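Local coordinates for protein extracellular invertase (Aspergillus kawachii, PDB 5XHA) that probably hydrolyses terminal fructosyl linkages of sucrose and related fructosides, as a glycoside hydrolase family 32 extracellular invertase, at residues A168-Y173 / N246-N251; G241-N246 / D288-S293. All coordinates share one frame; numbering follows the deposited sequence.

Contact 1: A168-Y173 / N246-N251. With FRU (beta-D-fructofuranose), chain B; FRU (beta-D-fructofuranose), chain C.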
loop_
_atom_site.group_PDB
_atom_site.type_symbol
_atom_site.label_atom_id
_atom_site.label_comp_id
_atom_site.label_asym_id
_atom_site.label_seq_id
_atom_site.Cartn_x
_atom_site.Cartn_y
_atom_site.Cartn_z
ATOM N N ALA A 168 0.358 -9.027 13.391
ATOM C CA ALA A 168 -0.163 -7.684 13.553
ATOM C C ALA A 168 0.942 -6.711 13.181
ATOM O O ALA A 168 2.126 -7.055 13.250
ATOM C CB ALA A 168 -0.563 -7.464 15.006
ATOM N N PHE A 169 0.557 -5.496 12.809
ATOM C CA PHE A 169 1.494 -4.463 12.345
ATOM C C PHE A 169 0.849 -3.081 12.492
ATOM O O PHE A 169 0.401 -2.481 11.522
ATOM C CB PHE A 169 1.888 -4.752 10.898
ATOM C CG PHE A 169 2.995 -3.873 10.361
ATOM C CD1 PHE A 169 4.285 -4.015 10.813
ATOM C CD2 PHE A 169 2.744 -2.958 9.347
ATOM C CE1 PHE A 169 5.305 -3.218 10.319
ATOM C CE2 PHE A 169 3.759 -2.161 8.834
ATOM C CZ PHE A 169 5.044 -2.291 9.326
ATOM N N ARG A 170 0.804 -2.587 13.729
ATOM C CA ARG A 170 0.055 -1.380 14.054
ATOM C C ARG A 170 0.573 -0.601 15.253
ATOM O O ARG A 170 1.487 -1.050 15.957
ATOM C CB ARG A 170 -1.410 -1.734 14.306
ATOM C CG ARG A 170 -1.648 -2.806 15.347
ATOM C CD ARG A 170 -3.150 -2.999 15.628
ATOM N NE ARG A 170 -3.392 -4.133 16.524
ATOM C CZ ARG A 170 -3.519 -5.408 16.155
ATOM N NH1 ARG A 170 -3.476 -5.753 14.873
ATOM N NH2 ARG A 170 -3.698 -6.362 17.090
ATOM N N ASP A 171 -0.053 0.558 15.478
ATOM C CA ASP A 171 0.165 1.405 16.674
ATOM C C ASP A 171 1.540 2.056 16.672
ATOM O O ASP A 171 2.273 1.985 17.674
ATOM C CB ASP A 171 -0.043 0.631 17.981
ATOM C CG ASP A 171 -1.337 -0.162 18.002
ATOM O OD1 ASP A 171 -2.291 0.212 17.273
ATOM O OD2 ASP A 171 -1.384 -1.166 18.749
ATOM N N PRO A 172 1.874 2.727 15.564
ATOM C CA PRO A 172 3.174 3.389 15.421
ATOM C C PRO A 172 3.371 4.415 16.518
ATOM O O PRO A 172 2.485 5.258 16.765
ATOM C CB PRO A 172 3.086 4.058 14.041
ATOM C CG PRO A 172 1.611 4.189 13.764
ATOM C CD PRO A 172 0.989 2.992 14.409
ATOM N N TYR A 173 4.508 4.312 17.196
ATOM C CA TYR A 173 4.822 5.138 18.354
ATOM C C TYR A 173 6.122 5.898 18.071
ATOM O O TYR A 173 7.216 5.311 18.055
ATOM C CB TYR A 173 4.934 4.299 19.647
ATOM C CG TYR A 173 4.983 5.169 20.879
ATOM C CD1 TYR A 173 3.817 5.559 21.525
ATOM C CD2 TYR A 173 6.182 5.651 21.359
ATOM C CE1 TYR A 173 3.850 6.383 22.637
ATOM C CE2 TYR A 173 6.233 6.491 22.471
ATOM C CZ TYR A 173 5.063 6.850 23.108
ATOM O OH TYR A 173 5.116 7.692 24.195
ATOM N N ASN A 246 1.112 -11.762 20.927
ATOM C CA ASN A 246 1.225 -10.552 20.107
ATOM C C ASN A 246 1.442 -9.333 20.992
ATOM O O ASN A 246 0.883 -9.287 22.069
ATOM C CB ASN A 246 -0.053 -10.380 19.261
ATOM C CG ASN A 246 0.074 -9.284 18.227
ATOM O OD1 ASN A 246 0.940 -9.342 17.352
ATOM N ND2 ASN A 246 -0.796 -8.271 18.320
ATOM N N PHE A 247 2.256 -8.372 20.544
ATOM C CA PHE A 247 2.429 -7.105 21.252
ATOM C C PHE A 247 1.568 -6.018 20.610
ATOM O O PHE A 247 1.504 -5.908 19.393
ATOM C CB PHE A 247 3.885 -6.595 21.231
ATOM C CG PHE A 247 4.863 -7.373 22.093
ATOM C CD1 PHE A 247 4.446 -8.263 23.076
ATOM C CD2 PHE A 247 6.222 -7.176 21.920
ATOM C CE1 PHE A 247 5.365 -8.953 23.838
ATOM C CE2 PHE A 247 7.148 -7.864 22.693
ATOM C CZ PHE A 247 6.713 -8.750 23.648
ATOM N N GLU A 248 0.930 -5.210 21.451
ATOM C CA GLU A 248 0.179 -4.038 21.011
ATOM C C GLU A 248 0.669 -2.799 21.757
ATOM O O GLU A 248 1.306 -2.901 22.812
ATOM C CB GLU A 248 -1.323 -4.243 21.260
ATOM C CG GLU A 248 -1.885 -5.461 20.544
ATOM C CD GLU A 248 -3.384 -5.548 20.627
ATOM O OE1 GLU A 248 -3.907 -5.796 21.733
ATOM O OE2 GLU A 248 -4.027 -5.369 19.571
ATOM N N THR A 249 0.351 -1.635 21.192
ATOM C CA THR A 249 0.515 -0.335 21.836
ATOM C C THR A 249 1.867 -0.072 22.485
ATOM O O THR A 249 1.945 0.532 23.566
ATOM C CB THR A 249 -0.632 -0.047 22.845
ATOM O OG1 THR A 249 -0.570 -0.946 23.966
ATOM C CG2 THR A 249 -1.971 -0.189 22.152
ATOM N N GLY A 250 2.938 -0.493 21.810
ATOM C CA GLY A 250 4.291 -0.301 22.324
ATOM C C GLY A 250 4.602 1.183 22.442
ATOM O O GLY A 250 4.454 1.914 21.469
ATOM N N ASN A 251 4.980 1.623 23.641
ATOM C CA ASN A 251 5.529 2.958 23.869
ATOM C C ASN A 251 7.001 2.796 24.232
ATOM O O ASN A 251 7.351 1.852 24.903
ATOM C CB ASN A 251 4.873 3.642 25.067
ATOM C CG ASN A 251 3.402 3.984 24.868
ATOM O OD1 ASN A 251 2.656 3.387 24.084
ATOM N ND2 ASN A 251 2.979 4.934 25.626
HETATM C C1 FRU B . -5.572 -2.590 21.439
HETATM C C2 FRU B . -5.892 -2.342 19.936
HETATM C C3 FRU B . -4.733 -1.602 19.243
HETATM C C4 FRU B . -5.449 -0.964 18.053
HETATM C C5 FRU B . -6.821 -0.617 18.617
HETATM C C6 FRU B . -7.967 -0.866 17.636
HETATM O O1 FRU B . -6.758 -2.640 22.258
HETATM O O3 FRU B . -3.629 -2.450 18.900
HETATM O O4 FRU B . -4.810 0.208 17.550
HETATM O O5 FRU B . -6.997 -1.422 19.797
HETATM O O6 FRU B . -9.243 -0.757 18.297
HETATM C C1 FRU C . -7.061 -4.530 19.830
HETATM C C2 FRU C . -7.780 -5.488 18.854
HETATM C C3 FRU C . -7.112 -6.867 18.657
HETATM C C4 FRU C . -7.596 -7.281 17.273
HETATM C C5 FRU C . -8.032 -5.973 16.592
HETATM C C6 FRU C . -9.509 -5.964 16.202
HETATM O O1 FRU C . -6.199 -3.564 19.198
HETATM O O2 FRU C . -9.115 -5.699 19.346
HETATM O O3 FRU C . -7.428 -7.899 19.625
HETATM O O4 FRU C . -6.571 -7.981 16.569
HETATM O O5 FRU C . -7.842 -4.913 17.536
HETATM O O6 FRU C . -9.588 -5.734 14.807
HETATM O O HOH W 1 1.810 2.507 20.361
#

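Contact 2: G241-N246 / D288-S293. With FRU (beta-D-fructofuranose), chain D.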
loop_
_atom_site.group_PDB
_atom_site.type_symbol
_atom_site.label_atom_id
_atom_site.label_comp_id
_atom_site.label_asym_id
_atom_site.label_seq_id
_atom_site.Cartn_x
_atom_site.Cartn_y
_atom_site.Cartn_z
ATOM N N GLY A 241 3.318 -11.238 33.893
ATOM C CA GLY A 241 2.423 -11.899 32.957
ATOM C C GLY A 241 3.174 -12.759 31.971
ATOM O O GLY A 241 4.119 -13.455 32.353
ATOM N N ARG A 242 2.744 -12.718 30.707
ATOM C CA ARG A 242 3.438 -13.393 29.624
ATOM C C ARG A 242 3.663 -12.414 28.469
ATOM O O ARG A 242 2.938 -11.433 28.319
ATOM C CB ARG A 242 2.654 -14.629 29.152
ATOM C CG ARG A 242 2.131 -15.542 30.277
ATOM C CD ARG A 242 1.619 -16.884 29.744
ATOM N NE ARG A 242 2.720 -17.659 29.170
ATOM C CZ ARG A 242 3.585 -18.413 29.863
ATOM N NH1 ARG A 242 3.496 -18.533 31.180
ATOM N NH2 ARG A 242 4.572 -19.038 29.233
ATOM N N TRP A 243 4.690 -12.678 27.670
ATOM C CA TRP A 243 4.884 -11.975 26.402
ATOM C C TRP A 243 3.784 -12.373 25.412
ATOM O O TRP A 243 3.423 -11.605 24.523
ATOM C CB TRP A 243 6.266 -12.260 25.813
ATOM C CG TRP A 243 7.438 -11.949 26.729
ATOM C CD1 TRP A 243 8.511 -12.770 26.998
ATOM C CD2 TRP A 243 7.659 -10.749 27.478
ATOM N NE1 TRP A 243 9.382 -12.148 27.868
ATOM C CE2 TRP A 243 8.887 -10.907 28.174
ATOM C CE3 TRP A 243 6.943 -9.555 27.641
ATOM C CZ2 TRP A 243 9.404 -9.912 29.013
ATOM C CZ3 TRP A 243 7.463 -8.565 28.474
ATOM C CH2 TRP A 243 8.682 -8.748 29.145
ATOM N N ALA A 244 3.270 -13.588 25.580
ATOM C CA ALA A 244 2.057 -14.037 24.917
ATOM C C ALA A 244 2.194 -14.089 23.383
ATOM O O ALA A 244 3.286 -14.318 22.854
ATOM C CB ALA A 244 0.877 -13.189 25.369
ATOM N N PHE A 245 1.095 -13.881 22.670
ATOM C CA PHE A 245 1.048 -14.184 21.254
ATOM C C PHE A 245 1.187 -12.965 20.357
ATOM O O PHE A 245 1.365 -13.106 19.150
ATOM C CB PHE A 245 -0.251 -14.912 20.968
ATOM C CG PHE A 245 -0.332 -16.267 21.612
ATOM C CD1 PHE A 245 0.124 -17.398 20.943
ATOM C CD2 PHE A 245 -0.868 -16.418 22.873
ATOM C CE1 PHE A 245 0.035 -18.662 21.525
ATOM C CE2 PHE A 245 -0.949 -17.674 23.465
ATOM C CZ PHE A 245 -0.502 -18.796 22.791
ATOM N N ASN A 246 1.112 -11.762 20.927
ATOM C CA ASN A 246 1.225 -10.552 20.107
ATOM C C ASN A 246 1.442 -9.333 20.992
ATOM O O ASN A 246 0.883 -9.287 22.069
ATOM C CB ASN A 246 -0.053 -10.380 19.261
ATOM C CG ASN A 246 0.074 -9.284 18.227
ATOM O OD1 ASN A 246 0.940 -9.342 17.352
ATOM N ND2 ASN A 246 -0.796 -8.271 18.320
ATOM N N ASP A 288 -2.817 -8.263 29.002
ATOM C CA ASP A 288 -1.827 -7.843 30.017
ATOM C C ASP A 288 -1.213 -6.476 29.692
ATOM O O ASP A 288 -0.755 -6.250 28.577
ATOM C CB ASP A 288 -0.669 -8.857 30.139
ATOM C CG ASP A 288 -1.034 -10.122 30.928
ATOM O OD1 ASP A 288 -2.112 -10.219 31.545
ATOM O OD2 ASP A 288 -0.207 -11.047 30.917
ATOM N N MET A 289 -1.168 -5.594 30.693
ATOM C CA MET A 289 -0.633 -4.257 30.546
ATOM C C MET A 289 0.705 -4.160 31.263
ATOM O O MET A 289 0.771 -3.833 32.457
ATOM C CB MET A 289 -1.621 -3.228 31.101
ATOM C CG MET A 289 -1.267 -1.785 30.806
ATOM S SD MET A 289 -0.988 -1.484 29.056
ATOM C CE MET A 289 0.775 -1.185 29.003
ATOM N N LEU A 290 1.761 -4.432 30.504
ATOM C CA LEU A 290 3.118 -4.570 31.024
ATOM C C LEU A 290 4.012 -3.347 30.806
ATOM O O LEU A 290 3.805 -2.539 29.875
ATOM C CB LEU A 290 3.791 -5.779 30.363
ATOM C CG LEU A 290 3.032 -7.110 30.400
ATOM C CD1 LEU A 290 3.882 -8.216 29.778
ATOM C CD2 LEU A 290 2.640 -7.506 31.814
ATOM N N TRP A 291 4.997 -3.220 31.695
ATOM C CA TRP A 291 6.139 -2.334 31.515
ATOM C C TRP A 291 7.381 -3.207 31.576
ATOM O O TRP A 291 7.369 -4.274 32.197
ATOM C CB TRP A 291 6.196 -1.228 32.568
ATOM C CG TRP A 291 6.442 -1.688 34.013
ATOM C CD1 TRP A 291 5.494 -1.848 34.994
ATOM C CD2 TRP A 291 7.706 -2.012 34.627
ATOM N NE1 TRP A 291 6.082 -2.260 36.167
ATOM C CE2 TRP A 291 7.436 -2.374 35.975
ATOM C CE3 TRP A 291 9.032 -2.052 34.167
ATOM C CZ2 TRP A 291 8.450 -2.754 36.881
ATOM C CZ3 TRP A 291 10.050 -2.432 35.071
ATOM C CH2 TRP A 291 9.747 -2.783 36.409
ATOM N N VAL A 292 8.438 -2.748 30.909
ATOM C CA VAL A 292 9.684 -3.488 30.795
ATOM C C VAL A 292 10.837 -2.499 30.781
ATOM O O VAL A 292 10.820 -1.509 30.032
ATOM C CB VAL A 292 9.741 -4.305 29.491
ATOM C CG1 VAL A 292 10.943 -5.245 29.491
ATOM C CG2 VAL A 292 8.449 -5.094 29.282
ATOM N N SER A 293 11.826 -2.767 31.629
ATOM C CA SER A 293 13.093 -2.028 31.641
ATOM C C SER A 293 14.084 -2.836 30.847
ATOM O O SER A 293 14.022 -4.058 30.871
ATOM C CB SER A 293 13.625 -1.889 33.070
ATOM O OG SER A 293 14.937 -1.343 33.075
HETATM C C1 FRU D . 1.129 -19.930 14.736
HETATM C C2 FRU D . 0.831 -19.505 16.158
HETATM C C3 FRU D . -0.601 -18.973 16.208
HETATM C C4 FRU D . -0.425 -17.478 16.370
HETATM C C5 FRU D . 1.078 -17.176 16.350
HETATM C C6 FRU D . 1.552 -16.212 17.454
HETATM O O1 FRU D . 0.910 -18.831 13.836
HETATM O O2 FRU D . 1.046 -20.597 17.065
HETATM O O3 FRU D . -1.389 -19.529 17.264
HETATM O O4 FRU D . -1.115 -16.838 15.293
HETATM O O5 FRU D . 1.740 -18.440 16.468
HETATM O O6 FRU D . 2.973 -15.959 17.391
#

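Contact 1: A168-Y173 / N246-N251
Asp171 OD2 is gripped by two donors: Thr249 N, 3.0 Å from Asp171 OD2 across the contact, and FRU (chain B) O3, 2.6 Å from Asp171 OD2. The other oxygen, Asp171 OD1, accepts O4 of the same sugar at 2.5 Å, and the carboxylate thus spans two neighbouring hydroxyls. Beside it, Arg170 NH2 forms a salt bridge with Glu248 OE2 at 2.7 Å, nearly straight (166°) and in the guanidinium plane, although the two planar groups stand 81° apart. A chi1 of 54° sets Arg170 CG between its backbone N and carbonyl carbon, from where the extended chain carries NE to fructose B O3 at 2.9 Å. Glu248 OE2 also lies 2.8 Å from O1 of the fructose of chain C, the oxygen bonded to C2 of fructose B. Arg170-Asp171-Pro172 matches the RDP motif of this family, whose aspartate is thought to stabilise the transition state, and the place of Glu248 beside the linking oxygen is consistent with the acid/base position. Further along, Asn251 CA sits over the Tyr173 ring in a CH-pi contact, 3.6 Å from its centroid, while Tyr173 OH bonds to Gly323 O. One water joins Asp171 O (2.8 Å) to Gly250 O. Each side of the bridge has a further partner: Glu134 forms a salt bridge with Arg170 NH1, and Tyr319 OH is hydrogen-bonded to Glu248 OE1. Strand 166-176, outermost in its four-stranded sheet and paired antiparallel with 191-199, runs alongside strands 247-248 and 250-255, which pair with 265-274 in a separate sheet.

Contact 2: G241-N246 / D288-S293
Residues 241-246 form an irregular loop that meets the strand 288-293 steeply, Gly241 to Trp243 running at 75° to Asp288 to Val292. Gly241 and Asp288 come closest along the backbones, their CA atoms 6.6 Å apart, and Gly241 takes a positive phi of 56° as the loop comes up to the carboxylate. There Asp288 OD2 receives a weak hydrogen bond from Arg242 N at 3.4 Å, and the same oxygen rests against Gly241 CA. Alternate residues Asp288, Leu290 and Val292 all point at the loop. The strand belongs to an antiparallel sheet with 250-255, 265-274 and 302-311, one blade of the five-bladed beta-propeller of this family, and the loop leads into that blade from the sheet ending in strand 219-227. Leu290 reaches out with CD1, which lies 3.7 Å from Arg242 O and 3.8 Å from Trp243 CZ3. Trp243 has CG anti to its carbonyl carbon (chi1 -56°), and although its CB heads away from the strand, the six-membered ring swings back. Its CH2 meets Val292 CG2 at 3.7 Å, the methyl lying at the ring's edge near its plane. Trp226 packs edge-to-face with the same indole, and Thr272 of the neighbouring strand 265-274 touches Leu290. Farther on, C6 of the chain D fructose lies at the edge of the Phe245 ring, which stacks with Trp125.

Contacts 1 and 2 have centres 12 Å apart, in the propeller domain on the same side of the chain's centre, and share Asn246. Along the chain their segments alternate, 168-173, 241-246, 246-251 and 288-293, so the loop that opens contact 2 runs directly into the second segment of contact 1. Both reach the sheet of 250-255, 265-274 and 286-298: contact 1 joins strands 247-248 and 250-255 to the preceding blade at the sugar-binding site, whereas contact 2 lays the entering loop against strand 286-298. Strand 265-274 lies between, with Glu273 bonding Asn246. The loop thus touches the blade's strand 286-298 just ahead, in sequence, of the strands that border the sugar site.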